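Long-range contacts in uncharacterized conserved protein (Methanopyrus kandleri AV19, PDB 2QYA), which is of unknown function, belongs to the DUF424 family and is seen as a two-subunit assembly in which each chain folds round a mixed beta sheet: residues A[6-11]-A[19-24]; A[58-63]-A[85-90]; A[69-74]-A[109-114]. The protein carries 2 engineered substitutions. All coordinates share one frame; numbering follows the deposited sequence.

Interaction 1 (A[6-11]-A[19-24]); sequences VLLNIH and LALCDE
The carbonyl oxygen of Leu-7 takes two donors from the facing strand. Cys-22 N, 2.9 Å from Leu-7 O, arrives in the carbonyl plane on a lone pair, while a CA-H contact adds Leu-21, its CA 3.1 Å from the same Leu-7 O. The return bond from Leu-7 N to Cys-22 O is short, 2.6 Å, and comes in nearly along the C=O axis. Two residues further on, Asn-9 and Ala-20 form a second hydrogen-bonded pair, in which Ala-20 N reaches Asn-9 O over 2.8 Å, almost straight at the hydrogen (171°). Val-6/Asp-23, Leu-8/Leu-21 and Ile-10/Leu-19 are the non-hydrogen-bonded pairs of this beta hairpin, made of strands 6-13 and 16-23 within the mixed sheet. Helices 52-66 and 79-87 pack on the face bearing those three pairs. There Leu-8 and Leu-21 run alongside one another, Leu-8 CD1 3.9 Å from Leu-21 CD2, and a single methyl of Leu-19, CD2, nestles against both branches of Ile-10, 3.6 Å from Ile-10 CG1. On the face of Leu-7, Asn-9, Ala-20 and Cys-22, the Leu-7 side chain turns its CG beside the backbone N (chi1 -50°) and stands nearly perpendicular to the Glu-24 chain, with Leu-7 CD2 3.9 Å from Glu-24 CG. Replacing Leu-7 by an alanine would remove CG and both methyls and is likely to leave a gap beside the Glu-24 chain and Leu-27. The Glu-24 carboxylate is held by Ser-49, and the two oxygens of Asp-23 accept bonds from the backbone nitrogens of Leu-80 and Ala-81.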
loop_
_atom_site.group_PDB
_atom_site.type_symbol
_atom_site.label_atom_id
_atom_site.label_comp_id
_atom_site.label_asym_id
_atom_site.label_seq_id
_atom_site.Cartn_x
_atom_site.Cartn_y
_atom_site.Cartn_z
ATOM N N VAL A 6 -10.332 4.123 -17.749
ATOM C CA VAL A 6 -9.361 4.149 -16.672
ATOM C C VAL A 6 -9.066 2.722 -16.148
ATOM O O VAL A 6 -9.985 1.935 -15.976
ATOM C CB VAL A 6 -9.892 5.082 -15.565
ATOM C CG1 VAL A 6 -10.982 4.383 -14.750
ATOM C CG2 VAL A 6 -8.797 5.570 -14.703
ATOM N N LEU A 7 -7.797 2.408 -15.875
ATOM C CA LEU A 7 -7.414 1.142 -15.210
ATOM C C LEU A 7 -7.506 1.215 -13.673
ATOM O O LEU A 7 -6.922 2.119 -13.021
ATOM C CB LEU A 7 -5.988 0.732 -15.624
ATOM C CG LEU A 7 -5.680 0.729 -17.132
ATOM C CD1 LEU A 7 -4.204 0.625 -17.410
ATOM C CD2 LEU A 7 -6.453 -0.389 -17.835
ATOM N N LEU A 8 -8.260 0.289 -13.086
ATOM C CA LEU A 8 -8.362 0.200 -11.633
ATOM C C LEU A 8 -7.741 -1.112 -11.154
ATOM O O LEU A 8 -8.110 -2.215 -11.598
ATOM C CB LEU A 8 -9.801 0.341 -11.162
ATOM C CG LEU A 8 -10.144 0.252 -9.669
ATOM C CD1 LEU A 8 -9.381 1.243 -8.773
ATOM C CD2 LEU A 8 -11.624 0.501 -9.513
ATOM N N ASN A 9 -6.769 -0.967 -10.260
ATOM C CA ASN A 9 -6.031 -2.077 -9.727
ATOM C C ASN A 9 -6.136 -1.948 -8.219
ATOM O O ASN A 9 -5.613 -0.982 -7.657
ATOM C CB ASN A 9 -4.595 -2.005 -10.242
ATOM C CG ASN A 9 -3.717 -3.194 -9.783
ATOM O OD1 ASN A 9 -4.210 -4.188 -9.238
ATOM N ND2 ASN A 9 -2.398 -3.068 -10.000
ATOM N N ILE A 10 -6.861 -2.884 -7.591
ATOM C CA ILE A 10 -7.051 -2.960 -6.134
ATOM C C ILE A 10 -6.410 -4.225 -5.549
ATOM O O ILE A 10 -6.772 -5.350 -5.932
ATOM C CB ILE A 10 -8.536 -3.017 -5.728
ATOM C CG1 ILE A 10 -9.302 -1.762 -6.186
ATOM C CG2 ILE A 10 -8.674 -3.257 -4.191
ATOM C CD1 ILE A 10 -10.836 -1.829 -5.985
ATOM N N HIS A 11 -5.484 -4.043 -4.612
ATOM C CA HIS A 11 -4.861 -5.149 -3.903
ATOM C C HIS A 11 -4.747 -4.841 -2.401
ATOM O O HIS A 11 -4.347 -3.745 -2.014
ATOM C CB HIS A 11 -3.477 -5.432 -4.472
ATOM C CG HIS A 11 -2.980 -6.795 -4.140
ATOM N ND1 HIS A 11 -3.441 -7.926 -4.779
ATOM C CD2 HIS A 11 -2.112 -7.223 -3.197
ATOM C CE1 HIS A 11 -2.859 -8.993 -4.260
ATOM N NE2 HIS A 11 -2.052 -8.594 -3.294
ATOM N N LEU A 19 -5.618 1.198 -3.837
ATOM C CA LEU A 19 -6.446 1.427 -4.996
ATOM C C LEU A 19 -5.625 2.288 -5.927
ATOM O O LEU A 19 -5.318 3.449 -5.608
ATOM C CB LEU A 19 -7.758 2.115 -4.620
ATOM C CG LEU A 19 -8.513 1.729 -3.336
ATOM C CD1 LEU A 19 -9.784 2.556 -3.136
ATOM C CD2 LEU A 19 -8.854 0.286 -3.306
ATOM N N ALA A 20 -5.197 1.693 -7.043
ATOM C CA ALA A 20 -4.429 2.406 -8.051
ATOM C C ALA A 20 -5.254 2.626 -9.333
ATOM O O ALA A 20 -5.892 1.710 -9.849
ATOM C CB ALA A 20 -3.116 1.686 -8.369
ATOM N N LEU A 21 -5.210 3.843 -9.843
ATOM C CA LEU A 21 -5.993 4.218 -11.011
ATOM C C LEU A 21 -5.008 4.760 -11.997
ATOM O O LEU A 21 -4.112 5.513 -11.616
ATOM C CB LEU A 21 -7.010 5.300 -10.661
ATOM C CG LEU A 21 -8.197 4.917 -9.795
ATOM C CD1 LEU A 21 -8.530 6.066 -8.866
ATOM C CD2 LEU A 21 -9.388 4.607 -10.671
ATOM N N CYS A 22 -5.153 4.379 -13.257
ATOM C CA CYS A 22 -4.277 4.907 -14.294
ATOM C C CYS A 22 -5.079 5.081 -15.572
ATOM O O CYS A 22 -5.877 4.195 -15.919
ATOM C CB CYS A 22 -3.126 3.929 -14.529
ATOM S SG CYS A 22 -1.783 4.459 -15.579
ATOM N N ASP A 23 -4.874 6.197 -16.277
ATOM C CA ASP A 23 -5.437 6.338 -17.633
ATOM C C ASP A 23 -4.902 5.213 -18.527
ATOM O O ASP A 23 -3.707 4.932 -18.559
ATOM C CB ASP A 23 -5.140 7.722 -18.244
ATOM C CG ASP A 23 -5.912 8.833 -17.557
ATOM O OD1 ASP A 23 -6.306 8.651 -16.372
ATOM O OD2 ASP A 23 -6.140 9.892 -18.200
ATOM N N GLU A 24 -5.809 4.548 -19.221
ATOM C CA GLU A 24 -5.452 3.413 -20.051
ATOM C C GLU A 24 -4.433 3.799 -21.108
ATOM O O GLU A 24 -3.459 3.075 -21.307
ATOM C CB GLU A 24 -6.703 2.848 -20.694
ATOM C CG GLU A 24 -6.592 1.455 -21.254
ATOM C CD GLU A 24 -7.878 1.078 -21.959
ATOM O OE1 GLU A 24 -8.203 1.767 -22.943
ATOM O OE2 GLU A 24 -8.572 0.145 -21.510
#

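Interaction 2 (A[58-63]-A[85-90]); sequences KIREAV and VVDAGL
Arg-60 reaches from helix 52-66 across the backbone of Asp-87 and Ala-88. From CB, the first torsion turns CG beside the backbone N (chi1 -82°), and CG then lies over Ala-88, 4.0 Å from Ala-88 CB and 3.7 Å from Ala-88 O. The chain runs extended from CG to NE, so that CD skirts the same carbonyl and NE comes 3.7 Å from Ala-88 O, with Ala-88 CA close by. Beyond it the guanidinium stands oblique to both carbonyls, and Arg-60 NH2 ends 2.7 Å from Asp-87 O. The Asp-87 carboxylate lies near as well, but OD2, at 4.1 Å from Arg-60 NH2, is too far for a salt bridge. These carbonyls belong to the C-terminal end of helix 79-87, which finishes in a Schellman motif: Gly-89 takes a positive phi (82°), its N bonds back to Val-86 O at 2.8 Å, and Leu-90 N bonds to Val-85 O. A positive guanidinium set against a helix C-terminus is probably favoured by the partial negative charge there. On the inner side of Arg-60 the contact is apolar. Ile-59 CG2 rests 3.5 Å from Ala-88 CB, and Leu-90, whose N closes the motif, sets its CB toward helix 52-66. Val-63 and Leu-90 run antiparallel alongside one another, Val-63 CG2 4.2 Å from Leu-90 CD2, although the exact placing of the Leu-90 methyls is doubtful. Beneath them lie the sheet residues Val-72 and Ile-109, touched by Val-63, and Ile-74 and Met-107, touched by Leu-90.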
loop_
_atom_site.group_PDB
_atom_site.type_symbol
_atom_site.label_atom_id
_atom_site.label_comp_id
_atom_site.label_asym_id
_atom_site.label_seq_id
_atom_site.Cartn_x
_atom_site.Cartn_y
_atom_site.Cartn_z
ATOM N N LYS A 58 -16.711 2.140 -7.695
ATOM C CA LYS A 58 -15.879 1.118 -7.036
ATOM C C LYS A 58 -14.934 1.704 -5.974
ATOM O O LYS A 58 -14.681 1.078 -4.949
ATOM C CB LYS A 58 -15.080 0.287 -8.050
ATOM C CG LYS A 58 -15.543 -1.185 -8.205
ATOM C CD LYS A 58 -16.934 -1.310 -8.869
ATOM C CE LYS A 58 -17.357 -2.802 -9.159
ATOM N NZ LYS A 58 -16.534 -3.470 -10.234
ATOM N N ILE A 59 -14.394 2.876 -6.257
ATOM C CA ILE A 59 -13.502 3.587 -5.336
ATOM C C ILE A 59 -14.252 3.975 -4.074
ATOM O O ILE A 59 -13.810 3.650 -2.985
ATOM C CB ILE A 59 -12.790 4.808 -6.033
ATOM C CG1 ILE A 59 -11.378 4.433 -6.412
ATOM C CG2 ILE A 59 -12.712 6.007 -5.145
ATOM C CD1 ILE A 59 -11.309 3.410 -7.423
ATOM N N ARG A 60 -15.410 4.604 -4.235
ATOM C CA ARG A 60 -16.306 4.878 -3.124
ATOM C C ARG A 60 -16.565 3.643 -2.281
ATOM O O ARG A 60 -16.495 3.707 -1.056
ATOM C CB ARG A 60 -17.659 5.372 -3.613
ATOM C CG ARG A 60 -17.733 6.813 -3.960
ATOM C CD ARG A 60 -19.189 7.223 -4.226
ATOM N NE ARG A 60 -19.241 8.443 -5.033
ATOM C CZ ARG A 60 -19.549 8.497 -6.337
ATOM N NH1 ARG A 60 -19.887 7.395 -7.022
ATOM N NH2 ARG A 60 -19.540 9.676 -6.958
ATOM N N GLU A 61 -16.902 2.531 -2.933
ATOM C CA GLU A 61 -17.289 1.325 -2.197
ATOM C C GLU A 61 -16.122 0.705 -1.433
ATOM O O GLU A 61 -16.318 0.206 -0.343
ATOM C CB GLU A 61 -17.895 0.273 -3.129
ATOM C CG GLU A 61 -19.249 0.654 -3.763
ATOM C CD GLU A 61 -19.616 -0.257 -4.958
ATOM O OE1 GLU A 61 -18.700 -0.897 -5.536
ATOM O OE2 GLU A 61 -20.813 -0.323 -5.321
ATOM N N ALA A 62 -14.922 0.702 -2.018
ATOM C CA ALA A 62 -13.768 0.121 -1.354
ATOM C C ALA A 62 -13.382 0.991 -0.151
ATOM O O ALA A 62 -12.999 0.460 0.884
ATOM C CB ALA A 62 -12.602 -0.043 -2.312
ATOM N N VAL A 63 -13.523 2.315 -0.282
ATOM C CA VAL A 63 -13.226 3.234 0.831
ATOM C C VAL A 63 -14.155 2.983 2.035
ATOM O O VAL A 63 -13.678 2.847 3.154
ATOM C CB VAL A 63 -13.204 4.732 0.382
ATOM C CG1 VAL A 63 -13.309 5.686 1.581
ATOM C CG2 VAL A 63 -11.936 5.024 -0.386
ATOM N N VAL A 85 -11.028 10.362 -8.891
ATOM C CA VAL A 85 -10.837 10.569 -7.456
ATOM C C VAL A 85 -11.709 11.741 -6.963
ATOM O O VAL A 85 -12.342 11.639 -5.912
ATOM C CB VAL A 85 -9.350 10.771 -7.102
ATOM C CG1 VAL A 85 -9.194 11.004 -5.604
ATOM C CG2 VAL A 85 -8.518 9.558 -7.559
ATOM N N VAL A 86 -11.763 12.819 -7.754
ATOM C CA VAL A 86 -12.597 14.004 -7.469
ATOM C C VAL A 86 -14.071 13.605 -7.494
ATOM O O VAL A 86 -14.844 13.931 -6.573
ATOM C CB VAL A 86 -12.339 15.196 -8.496
ATOM C CG1 VAL A 86 -13.280 16.405 -8.250
ATOM C CG2 VAL A 86 -10.941 15.662 -8.454
ATOM N N ASP A 87 -14.469 12.870 -8.530
ATOM C CA ASP A 87 -15.880 12.541 -8.657
ATOM C C ASP A 87 -16.370 11.568 -7.610
ATOM O O ASP A 87 -17.574 11.466 -7.366
ATOM C CB ASP A 87 -16.216 12.010 -10.041
ATOM C CG ASP A 87 -17.500 12.580 -10.563
ATOM O OD1 ASP A 87 -17.417 13.485 -11.427
ATOM O OD2 ASP A 87 -18.585 12.163 -10.092
ATOM N N ALA A 88 -15.442 10.838 -7.009
ATOM C CA ALA A 88 -15.773 9.967 -5.880
ATOM C C ALA A 88 -15.933 10.751 -4.569
ATOM O O ALA A 88 -16.346 10.185 -3.565
ATOM C CB ALA A 88 -14.729 8.854 -5.732
ATOM N N GLY A 89 -15.598 12.042 -4.592
ATOM C CA GLY A 89 -15.692 12.935 -3.422
ATOM C C GLY A 89 -14.498 12.797 -2.492
ATOM O O GLY A 89 -14.570 13.158 -1.313
ATOM N N LEU A 90 -13.393 12.283 -3.022
ATOM C CA LEU A 90 -12.262 11.910 -2.206
ATOM C C LEU A 90 -11.222 13.025 -2.134
ATOM O O LEU A 90 -10.446 13.099 -1.176
ATOM C CB LEU A 90 -11.641 10.617 -2.753
ATOM C CG LEU A 90 -11.852 9.246 -2.065
ATOM C CD1 LEU A 90 -12.972 9.152 -1.038
ATOM C CD2 LEU A 90 -11.987 8.157 -3.119
#

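Interaction 3 (A[69-74]-A[109-114]); sequences EKTVAI and ILPREP
Glu-69 meets Pro-111 through its backbone, Glu-69 N lying 4.1 Å from Pro-111 CB, at the point where strand 71-77 is about to begin and the chain leaving strand 103-109 runs off beside it. The two strands are antiparallel neighbours in the mixed sheet, and this contact holds the last bridge of their pairing, beyond which the two chains diverge. Lys-70 also uses its main chain: the proline ring lies against its carbonyl, with Pro-111 CG 3.4 Å from Lys-70 O. A water donates to that same Lys-70 O at 2.9 Å and to Ile-109 O at 3.0 Å, bridging two acceptors where the strands part. Lys-70 NZ is hydrogen-bonded to Gly-14 O, and the side chain makes a cation-pi contact with Phe-44 of the second subunit. Thr-71 sits beside Leu-110, the two side chains pointing the same way. Its OG1 is turned beside the backbone N (chi1 -64°), which brings Thr-71 OG1 within 3.5 Å of Pro-111 CD and leaves CG2 alongside Leu-110 CD1. The hydroxyl also has a weak hydrogen bond with Gln-106 of the second subunit. Val-72 then makes the antiparallel hydrogen-bonded pair with Ile-109. Val-72 N gives a nearly straight bond (169° at the hydrogen) to Ile-109 O at 2.8 Å, and Ile-109 N answers at 2.7 Å to Val-72 O, both donors tilted from the carbonyl plane by about 20°. Ile-109 O is thus gripped by an amide and a water, with the CA-H of Thr-71 as a weaker third. Past Ala-73, Ile-74 and Ile-109 send their delta methyls together under Val-63 and Leu-90, the CD1 of Ile-74 ending 3.6 Å from the CD1 of Ile-109.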
loop_
_atom_site.group_PDB
_atom_site.type_symbol
_atom_site.label_atom_id
_atom_site.label_comp_id
_atom_site.label_asym_id
_atom_site.label_seq_id
_atom_site.Cartn_x
_atom_site.Cartn_y
_atom_site.Cartn_z
ATOM N N GLU A 69 -10.992 -1.028 9.063
ATOM C CA GLU A 69 -10.185 -2.231 9.063
ATOM C C GLU A 69 -8.790 -2.102 8.498
ATOM O O GLU A 69 -7.871 -2.804 8.934
ATOM C CB GLU A 69 -10.945 -3.351 8.354
ATOM C CG GLU A 69 -11.756 -4.164 9.344
ATOM C CD GLU A 69 -13.127 -4.490 8.834
ATOM O OE1 GLU A 69 -13.242 -4.807 7.621
ATOM O OE2 GLU A 69 -14.084 -4.427 9.653
ATOM N N LYS A 70 -8.624 -1.214 7.530
ATOM C CA LYS A 70 -7.357 -1.120 6.857
ATOM C C LYS A 70 -7.095 0.324 6.541
ATOM O O LYS A 70 -8.027 1.134 6.478
ATOM C CB LYS A 70 -7.391 -1.935 5.534
ATOM C CG LYS A 70 -7.692 -3.423 5.675
ATOM C CD LYS A 70 -6.496 -4.193 6.198
ATOM C CE LYS A 70 -6.923 -5.612 6.622
ATOM N NZ LYS A 70 -5.754 -6.475 7.026
ATOM N N THR A 71 -5.827 0.648 6.330
ATOM C CA THR A 71 -5.454 1.888 5.660
ATOM C C THR A 71 -5.682 1.733 4.149
ATOM O O THR A 71 -5.252 0.732 3.555
ATOM C CB THR A 71 -4.005 2.266 5.963
ATOM O OG1 THR A 71 -3.909 2.536 7.364
ATOM C CG2 THR A 71 -3.575 3.526 5.184
ATOM N N VAL A 72 -6.344 2.723 3.542
ATOM C CA VAL A 72 -6.583 2.740 2.100
ATOM C C VAL A 72 -5.651 3.786 1.499
ATOM O O VAL A 72 -5.737 4.979 1.840
ATOM C CB VAL A 72 -8.073 3.028 1.750
ATOM C CG1 VAL A 72 -8.280 3.212 0.230
ATOM C CG2 VAL A 72 -8.990 1.923 2.290
ATOM N N ALA A 73 -4.708 3.329 0.671
ATOM C CA ALA A 73 -3.799 4.216 -0.047
ATOM C C ALA A 73 -4.293 4.301 -1.463
ATOM O O ALA A 73 -4.527 3.252 -2.100
ATOM C CB ALA A 73 -2.371 3.667 -0.002
ATOM N N ILE A 74 -4.509 5.523 -1.944
ATOM C CA ILE A 74 -4.942 5.774 -3.325
ATOM C C ILE A 74 -3.840 6.486 -4.092
ATOM O O ILE A 74 -3.232 7.448 -3.608
ATOM C CB ILE A 74 -6.240 6.622 -3.386
ATOM C CG1 ILE A 74 -7.358 5.916 -2.605
ATOM C CG2 ILE A 74 -6.650 6.955 -4.870
ATOM C CD1 ILE A 74 -8.432 6.814 -2.099
ATOM N N ILE A 109 -5.782 7.095 3.554
ATOM C CA ILE A 109 -7.002 7.213 4.305
ATOM C C ILE A 109 -6.871 6.172 5.370
ATOM O O ILE A 109 -6.979 4.976 5.080
ATOM C CB ILE A 109 -8.220 6.952 3.436
ATOM C CG1 ILE A 109 -8.212 7.890 2.216
ATOM C CG2 ILE A 109 -9.523 7.121 4.260
ATOM C CD1 ILE A 109 -9.372 7.677 1.243
ATOM N N LEU A 110 -6.593 6.617 6.605
ATOM C CA LEU A 110 -6.421 5.698 7.726
ATOM C C LEU A 110 -7.774 5.275 8.288
ATOM O O LEU A 110 -8.755 5.971 8.100
ATOM C CB LEU A 110 -5.463 6.285 8.798
ATOM C CG LEU A 110 -3.983 6.006 8.447
ATOM C CD1 LEU A 110 -3.437 6.872 7.276
ATOM C CD2 LEU A 110 -3.092 6.136 9.678
ATOM N N PRO A 111 -7.845 4.118 8.970
ATOM C CA PRO A 111 -9.148 3.705 9.515
ATOM C C PRO A 111 -9.692 4.638 10.608
ATOM O O PRO A 111 -8.912 5.391 11.243
ATOM C CB PRO A 111 -8.866 2.341 10.156
ATOM C CG PRO A 111 -7.521 1.948 9.784
ATOM C CD PRO A 111 -6.782 3.153 9.266
ATOM N N ARG A 112 -11.004 4.569 10.838
ATOM C CA ARG A 112 -11.609 5.293 11.936
ATOM C C ARG A 112 -11.104 4.731 13.259
ATOM O O ARG A 112 -10.931 3.510 13.423
ATOM C CB ARG A 112 -13.136 5.214 11.876
ATOM C CG ARG A 112 -13.700 5.884 10.633
ATOM C CD ARG A 112 -15.203 5.904 10.524
ATOM N NE ARG A 112 -15.868 4.602 10.643
ATOM C CZ ARG A 112 -17.196 4.497 10.776
ATOM N NH1 ARG A 112 -17.931 5.602 10.801
ATOM N NH2 ARG A 112 -17.793 3.324 10.899
ATOM N N GLU A 113 -10.860 5.645 14.194
ATOM C CA GLU A 113 -10.651 5.284 15.594
ATOM C C GLU A 113 -11.793 4.405 16.074
ATOM O O GLU A 113 -12.950 4.621 15.707
ATOM C CB GLU A 113 -10.591 6.549 16.449
ATOM C CG GLU A 113 -9.352 7.378 16.211
ATOM C CD GLU A 113 -8.227 7.010 17.123
ATOM O OE1 GLU A 113 -8.237 5.888 17.652
ATOM O OE2 GLU A 113 -7.318 7.836 17.312
ATOM N N PRO A 114 -11.481 3.405 16.905
ATOM C CA PRO A 114 -12.544 2.483 17.311
ATOM C C PRO A 114 -13.600 3.135 18.213
ATOM O O PRO A 114 -13.299 4.056 18.975
ATOM C CB PRO A 114 -11.787 1.368 18.075
ATOM C CG PRO A 114 -10.316 1.609 17.761
ATOM C CD PRO A 114 -10.181 3.079 17.511
HETATM O O HOH W 1 -9.496 3.511 5.887
#

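Overall arrangement
From the N terminus, interaction 1 closes first, joining strands 6-13 and 16-23 across a short loop before the other two open. Interactions 2 and 3 cross, since their segments alternate along the chain: helix 52-66, strand 71-77, the end of helix 79-87, then the chain after strand 103-109. Interaction 2 brings helix 52-66 against the end of helix 79-87, enclosing strand 71-77 in the chain between them, and interaction 3 fixes the next strand of the sheet beside 71-77. The sheet continues from interaction 1 into interaction 3 through Leu-19 and Ala-73, on parallel strands. Interaction 2 lies on the helical layer, packing on that one sheet through Ile-59, Ala-62 and Val-85 near interaction 1, and Val-63 and Leu-90 near interaction 3.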